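Local structure of flavoenzyme PA4991 (Pseudomonas aeruginosa PAO1, 5EZ7) at residues 47-56 and 68-80. The protein probably acts as an FAD-dependent oxidoreductase of the DAO family with an unknown physiological substrate. Sequence-based numbering, arbitrary orientation.
With FAD (flavin-adenine dinucleotide), chain B.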
loop_
_atom_site.group_PDB
_atom_site.type_symbol
_atom_site.label_atom_id
_atom_site.label_comp_id
_atom_site.label_asym_id
_atom_site.label_seq_id
_atom_site.Cartn_x
_atom_site.Cartn_y
_atom_site.Cartn_z
ATOM N N VAL A 47 -1.486 1.287 5.080
ATOM C CA VAL A 47 -2.762 1.375 5.807
ATOM C C VAL A 47 -3.363 2.755 5.633
ATOM O O VAL A 47 -4.521 2.918 5.938
ATOM C CB VAL A 47 -2.583 0.996 7.298
ATOM C CG1 VAL A 47 -3.827 1.146 8.116
ATOM C CG2 VAL A 47 -2.312 -0.479 7.381
ATOM N N LYS A 48 -2.560 3.732 5.179
ATOM C CA LYS A 48 -3.056 5.054 4.834
ATOM C C LYS A 48 -3.515 5.191 3.388
ATOM O O LYS A 48 -3.992 6.257 2.998
ATOM C CB LYS A 48 -2.002 6.122 5.130
ATOM C CG LYS A 48 -1.593 6.174 6.589
ATOM C CD LYS A 48 -0.552 7.264 6.746
ATOM C CE LYS A 48 -0.133 7.489 8.201
ATOM N NZ LYS A 48 0.946 6.530 8.531
ATOM N N SER A 49 -3.397 4.139 2.585
ATOM C CA SER A 49 -3.882 4.224 1.227
ATOM C C SER A 49 -5.407 4.212 1.191
ATOM O O SER A 49 -6.080 3.978 2.215
ATOM C CB SER A 49 -3.329 3.090 0.343
ATOM O OG SER A 49 -3.723 1.793 0.763
ATOM N N GLN A 50 -5.939 4.449 0.009
ATOM C CA GLN A 50 -7.382 4.354 -0.211
ATOM C C GLN A 50 -7.772 2.934 -0.617
ATOM O O GLN A 50 -8.947 2.632 -0.713
ATOM C CB GLN A 50 -7.851 5.395 -1.226
ATOM C CG GLN A 50 -7.703 6.828 -0.717
ATOM C CD GLN A 50 -8.622 7.836 -1.443
ATOM O OE1 GLN A 50 -8.200 8.522 -2.361
ATOM N NE2 GLN A 50 -9.878 7.897 -1.031
ATOM N N GLY A 51 -6.793 2.054 -0.844
ATOM C CA GLY A 51 -7.059 0.618 -1.023
ATOM C C GLY A 51 -7.565 0.276 -2.399
ATOM O O GLY A 51 -8.032 -0.842 -2.635
ATOM N N ILE A 52 -7.466 1.227 -3.336
ATOM C CA ILE A 52 -8.073 1.039 -4.643
ATOM C C ILE A 52 -7.099 0.256 -5.478
ATOM O O ILE A 52 -5.937 0.654 -5.596
ATOM C CB ILE A 52 -8.328 2.380 -5.352
ATOM C CG1 ILE A 52 -9.366 3.201 -4.583
ATOM C CG2 ILE A 52 -8.772 2.139 -6.795
ATOM C CD1 ILE A 52 -9.291 4.695 -4.842
ATOM N N ILE A 53 -7.571 -0.813 -6.097
ATOM C CA ILE A 53 -6.761 -1.535 -7.082
ATOM C C ILE A 53 -7.017 -1.066 -8.495
ATOM O O ILE A 53 -7.952 -1.501 -9.167
ATOM C CB ILE A 53 -6.902 -3.034 -6.902
ATOM C CG1 ILE A 53 -6.192 -3.367 -5.585
ATOM C CG2 ILE A 53 -6.144 -3.789 -7.967
ATOM C CD1 ILE A 53 -6.765 -4.560 -4.954
ATOM N N HIS A 54 -6.149 -0.151 -8.908
ATOM C CA HIS A 54 -6.179 0.485 -10.213
ATOM C C HIS A 54 -5.912 -0.536 -11.311
ATOM O O HIS A 54 -5.177 -1.484 -11.108
ATOM C CB HIS A 54 -5.096 1.583 -10.278
ATOM C CG HIS A 54 -5.192 2.605 -9.192
ATOM N ND1 HIS A 54 -6.192 3.551 -9.144
ATOM C CD2 HIS A 54 -4.399 2.848 -8.124
ATOM C CE1 HIS A 54 -6.020 4.327 -8.092
ATOM N NE2 HIS A 54 -4.943 3.916 -7.450
ATOM N N GLY A 55 -6.496 -0.334 -12.482
ATOM C CA GLY A 55 -6.199 -1.180 -13.639
ATOM C C GLY A 55 -6.244 -0.436 -14.947
ATOM O O GLY A 55 -6.779 -0.955 -15.943
ATOM N N GLY A 56 -5.670 0.766 -14.971
ATOM C CA GLY A 56 -5.867 1.674 -16.128
ATOM C C GLY A 56 -4.701 2.611 -16.328
ATOM O O GLY A 56 -3.897 2.782 -15.418
ATOM N N ALA A 68 4.425 -0.139 -21.146
ATOM C CA ALA A 68 4.662 0.040 -19.695
ATOM C C ALA A 68 3.350 -0.137 -18.912
ATOM O O ALA A 68 3.278 -0.901 -17.936
ATOM C CB ALA A 68 5.268 1.418 -19.417
ATOM N N SER A 69 2.308 0.542 -19.391
ATOM C CA SER A 69 0.952 0.451 -18.830
ATOM C C SER A 69 0.294 -0.961 -18.872
ATOM O O SER A 69 -0.865 -1.096 -18.451
ATOM C CB SER A 69 0.037 1.499 -19.514
ATOM O OG SER A 69 -1.002 1.943 -18.659
ATOM N N GLU A 70 0.996 -1.993 -19.369
ATOM C CA GLU A 70 0.501 -3.378 -19.269
ATOM C C GLU A 70 0.442 -3.857 -17.819
ATOM O O GLU A 70 -0.516 -4.539 -17.450
ATOM C CB GLU A 70 1.328 -4.386 -20.110
ATOM C CG GLU A 70 0.501 -5.540 -20.706
ATOM C CD GLU A 70 0.965 -5.976 -22.097
ATOM O OE1 GLU A 70 2.094 -6.500 -22.209
ATOM O OE2 GLU A 70 0.203 -5.803 -23.084
ATOM N N ALA A 71 1.451 -3.507 -17.008
ATOM C CA ALA A 71 1.600 -4.102 -15.680
ATOM C C ALA A 71 0.405 -3.758 -14.786
ATOM O O ALA A 71 -0.243 -4.645 -14.249
ATOM C CB ALA A 71 2.905 -3.673 -15.049
ATOM N N ILE A 72 0.092 -2.469 -14.682
ATOM C CA ILE A 72 -1.086 -1.997 -13.946
ATOM C C ILE A 72 -2.439 -2.548 -14.457
ATOM O O ILE A 72 -3.309 -2.857 -13.648
ATOM C CB ILE A 72 -1.126 -0.443 -13.874
ATOM C CG1 ILE A 72 -2.144 0.050 -12.862
ATOM C CG2 ILE A 72 -1.448 0.176 -15.220
ATOM C CD1 ILE A 72 -1.748 -0.246 -11.448
ATOM N N ALA A 73 -2.597 -2.683 -15.770
ATOM C CA ALA A 73 -3.887 -3.100 -16.395
ATOM C C ALA A 73 -4.385 -4.486 -15.946
ATOM O O ALA A 73 -5.595 -4.755 -15.874
ATOM C CB ALA A 73 -3.757 -3.078 -17.917
ATOM N N ASP A 74 -3.430 -5.351 -15.634
ATOM C CA ASP A 74 -3.712 -6.695 -15.175
ATOM C C ASP A 74 -3.898 -6.819 -13.641
ATOM O O ASP A 74 -4.206 -7.900 -13.150
ATOM C CB ASP A 74 -2.571 -7.603 -15.650
ATOM C CG ASP A 74 -2.984 -9.052 -15.737
ATOM O OD1 ASP A 74 -4.002 -9.344 -16.408
ATOM O OD2 ASP A 74 -2.303 -9.904 -15.120
ATOM N N MET A 75 -3.745 -5.727 -12.883
ATOM C CA MET A 75 -3.769 -5.821 -11.420
ATOM C C MET A 75 -5.153 -6.200 -10.853
ATOM O O MET A 75 -5.237 -7.173 -10.127
ATOM C CB MET A 75 -3.175 -4.574 -10.772
ATOM C CG MET A 75 -1.642 -4.475 -10.848
ATOM S SD MET A 75 -0.663 -5.893 -10.223
ATOM C CE MET A 75 -0.067 -6.564 -11.762
ATOM N N PRO A 76 -6.246 -5.510 -11.246
ATOM C CA PRO A 76 -7.553 -5.955 -10.698
ATOM C C PRO A 76 -7.852 -7.451 -10.910
ATOM O O PRO A 76 -8.295 -8.107 -9.981
ATOM C CB PRO A 76 -8.590 -5.058 -11.413
ATOM C CG PRO A 76 -7.798 -3.912 -11.956
ATOM C CD PRO A 76 -6.426 -4.469 -12.276
ATOM N N ARG A 77 -7.572 -7.998 -12.083
ATOM C CA ARG A 77 -7.755 -9.444 -12.278
ATOM C C ARG A 77 -6.882 -10.251 -11.295
ATOM O O ARG A 77 -7.355 -11.119 -10.573
ATOM C CB ARG A 77 -7.446 -9.830 -13.726
ATOM C CG ARG A 77 -7.674 -11.298 -14.070
ATOM C CD ARG A 77 -7.078 -11.651 -15.440
ATOM N NE ARG A 77 -5.615 -11.519 -15.481
ATOM C CZ ARG A 77 -4.744 -12.401 -14.982
ATOM N NH1 ARG A 77 -5.163 -13.516 -14.400
ATOM N NH2 ARG A 77 -3.428 -12.182 -15.052
ATOM N N ARG A 78 -5.602 -9.938 -11.254
ATOM C CA ARG A 78 -4.705 -10.641 -10.342
ATOM C C ARG A 78 -5.107 -10.592 -8.848
ATOM O O ARG A 78 -5.078 -11.608 -8.181
ATOM C CB ARG A 78 -3.276 -10.180 -10.568
ATOM C CG ARG A 78 -2.727 -10.736 -11.889
ATOM C CD ARG A 78 -1.283 -10.346 -12.168
ATOM N NE ARG A 78 -0.357 -10.899 -11.200
ATOM C CZ ARG A 78 0.946 -10.632 -11.183
ATOM N NH1 ARG A 78 1.475 -9.812 -12.097
ATOM N NH2 ARG A 78 1.729 -11.171 -10.238
ATOM N N TRP A 79 -5.541 -9.439 -8.351
ATOM C CA TRP A 79 -5.958 -9.313 -6.953
ATOM C C TRP A 79 -7.259 -10.030 -6.683
ATOM O O TRP A 79 -7.398 -10.698 -5.665
ATOM C CB TRP A 79 -6.119 -7.855 -6.567
ATOM C CG TRP A 79 -4.854 -7.137 -6.408
ATOM C CD1 TRP A 79 -4.050 -6.729 -7.376
ATOM C CD2 TRP A 79 -4.279 -6.693 -5.196
ATOM N NE1 TRP A 79 -2.984 -6.051 -6.869
ATOM C CE2 TRP A 79 -3.103 -6.018 -5.519
ATOM C CE3 TRP A 79 -4.642 -6.806 -3.854
ATOM C CZ2 TRP A 79 -2.275 -5.458 -4.569
ATOM C CZ3 TRP A 79 -3.820 -6.235 -2.899
ATOM C CH2 TRP A 79 -2.654 -5.555 -3.269
ATOM N N ARG A 80 -8.191 -9.915 -7.623
ATOM C CA ARG A 80 -9.439 -10.687 -7.597
ATOM C C ARG A 80 -9.172 -12.183 -7.476
ATOM O O ARG A 80 -9.686 -12.834 -6.568
ATOM C CB ARG A 80 -10.296 -10.387 -8.851
ATOM C CG ARG A 80 -11.590 -11.204 -9.011
ATOM C CD ARG A 80 -12.771 -10.631 -8.247
ATOM N NE ARG A 80 -13.211 -9.358 -8.817
ATOM C CZ ARG A 80 -14.199 -8.590 -8.333
ATOM N NH1 ARG A 80 -14.909 -8.944 -7.248
ATOM N NH2 ARG A 80 -14.480 -7.439 -8.942
HETATM P PA FAD B . 5.111 1.326 3.171
HETATM O O1A FAD B . 3.675 0.933 3.295
HETATM O O2A FAD B . 5.551 2.729 3.483
HETATM O O5B FAD B . 5.936 0.296 4.051
HETATM C C5B FAD B . 7.300 0.490 4.369
HETATM C C4B FAD B . 7.523 -0.225 5.685
HETATM O O4B FAD B . 8.930 -0.243 5.981
HETATM C C3B FAD B . 6.793 0.473 6.836
HETATM O O3B FAD B . 5.923 -0.435 7.515
HETATM C C2B FAD B . 7.924 0.964 7.719
HETATM O O2B FAD B . 7.632 0.978 9.115
HETATM C C1B FAD B . 9.066 0.008 7.365
HETATM N N9A FAD B . 10.397 0.579 7.601
HETATM C C8A FAD B . 10.803 1.821 7.286
HETATM N N7A FAD B . 12.084 1.993 7.658
HETATM C C5A FAD B . 12.511 0.851 8.207
HETATM C C6A FAD B . 13.769 0.386 8.807
HETATM N N6A FAD B . 14.816 1.224 8.851
HETATM N N1A FAD B . 13.833 -0.873 9.271
HETATM C C2A FAD B . 12.770 -1.696 9.209
HETATM N N3A FAD B . 11.583 -1.336 8.678
HETATM C C4A FAD B . 11.403 -0.090 8.174
HETATM N N1 FAD B . -1.995 2.892 -4.177
HETATM C C2 FAD B . -3.004 2.256 -4.810
HETATM O O2 FAD B . -2.731 1.324 -5.603
HETATM N N3 FAD B . -4.293 2.585 -4.617
HETATM C C4 FAD B . -4.663 3.563 -3.795
HETATM O O4 FAD B . -5.866 3.844 -3.624
HETATM C C4X FAD B . -3.623 4.301 -3.070
HETATM N N5 FAD B . -3.936 5.303 -2.227
HETATM C C5X FAD B . -2.974 5.963 -1.559
HETATM C C6 FAD B . -3.342 6.979 -0.685
HETATM C C7 FAD B . -2.386 7.680 0.023
HETATM C C7M FAD B . -2.809 8.759 0.973
HETATM C C8 FAD B . -0.953 7.324 -0.132
HETATM C C8M FAD B . 0.141 8.044 0.626
HETATM C C9 FAD B . -0.590 6.319 -1.011
HETATM C C9A FAD B . -1.542 5.612 -1.742
HETATM N N10 FAD B . -1.201 4.567 -2.646
HETATM C C10 FAD B . -2.226 3.885 -3.313
HETATM C "C1'" FAD B . 0.176 4.152 -2.856
HETATM C "C2'" FAD B . 0.505 3.083 -1.828
HETATM O "O2'" FAD B . 0.019 3.436 -0.526
HETATM C "C3'" FAD B . 2.003 2.813 -1.786
HETATM O "O3'" FAD B . 2.493 2.720 -3.139
HETATM C "C4'" FAD B . 2.302 1.511 -1.047
HETATM O "O4'" FAD B . 1.451 1.338 0.086
HETATM C "C5'" FAD B . 3.739 1.467 -0.562
HETATM O "O5'" FAD B . 4.009 0.167 -0.020
HETATM P P FAD B . 5.427 -0.103 0.664
HETATM O O1P FAD B . 5.350 -1.408 1.414
HETATM O O2P FAD B . 6.446 0.090 -0.401
HETATM O O3P FAD B . 5.598 1.153 1.646
#
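One face of the Trp79 indole is covered by Ile53, which lays both its branches on it. Ile53 CD1 sits 3.1 Å above the indole plane towards the rim, close to Trp79 CD2 and CE3, while Ile53 CG2 makes a CH-pi contact with the five-membered ring, 4.0 Å from its centroid and 23° off the normal. At the indole edge the carbonyl oxygen of Met75 lies in the ring plane, and Trp79 NE1 is hydrogen-bonded to the backbone oxygen of Ala348, an FAD-binding residue. His54 places its ring obliquely by FAD N3, with Ile52 CG2 over one face, offset toward the rim. A chi1 of -70° sets CG2 of Ile53 anti to the backbone N, against the start of helix 75-82, where it meets Met75 CB and Pro76 CG. Strand 52-53 is an edge strand of a small antiparallel sheet next to the flavin in this DAO-family fold, and the strand serves both neighbours: the side chain of Ile53 points to the helix, while the backbone of Ile52 pairs with the isoalloxazine, its N donating to FAD O4 (3.1 Å) and its O accepting from FAD N3 (2.7 Å). Beyond His54 the chain lies close against the end of helix 70-73 and the first residues of helix 75-82: Gly55 CA directs a nearly straight C-H...O contact (161°) at Ile72 O, 3.3 Å away, and Pro76 CD approaches His54 O at 3.4 Å.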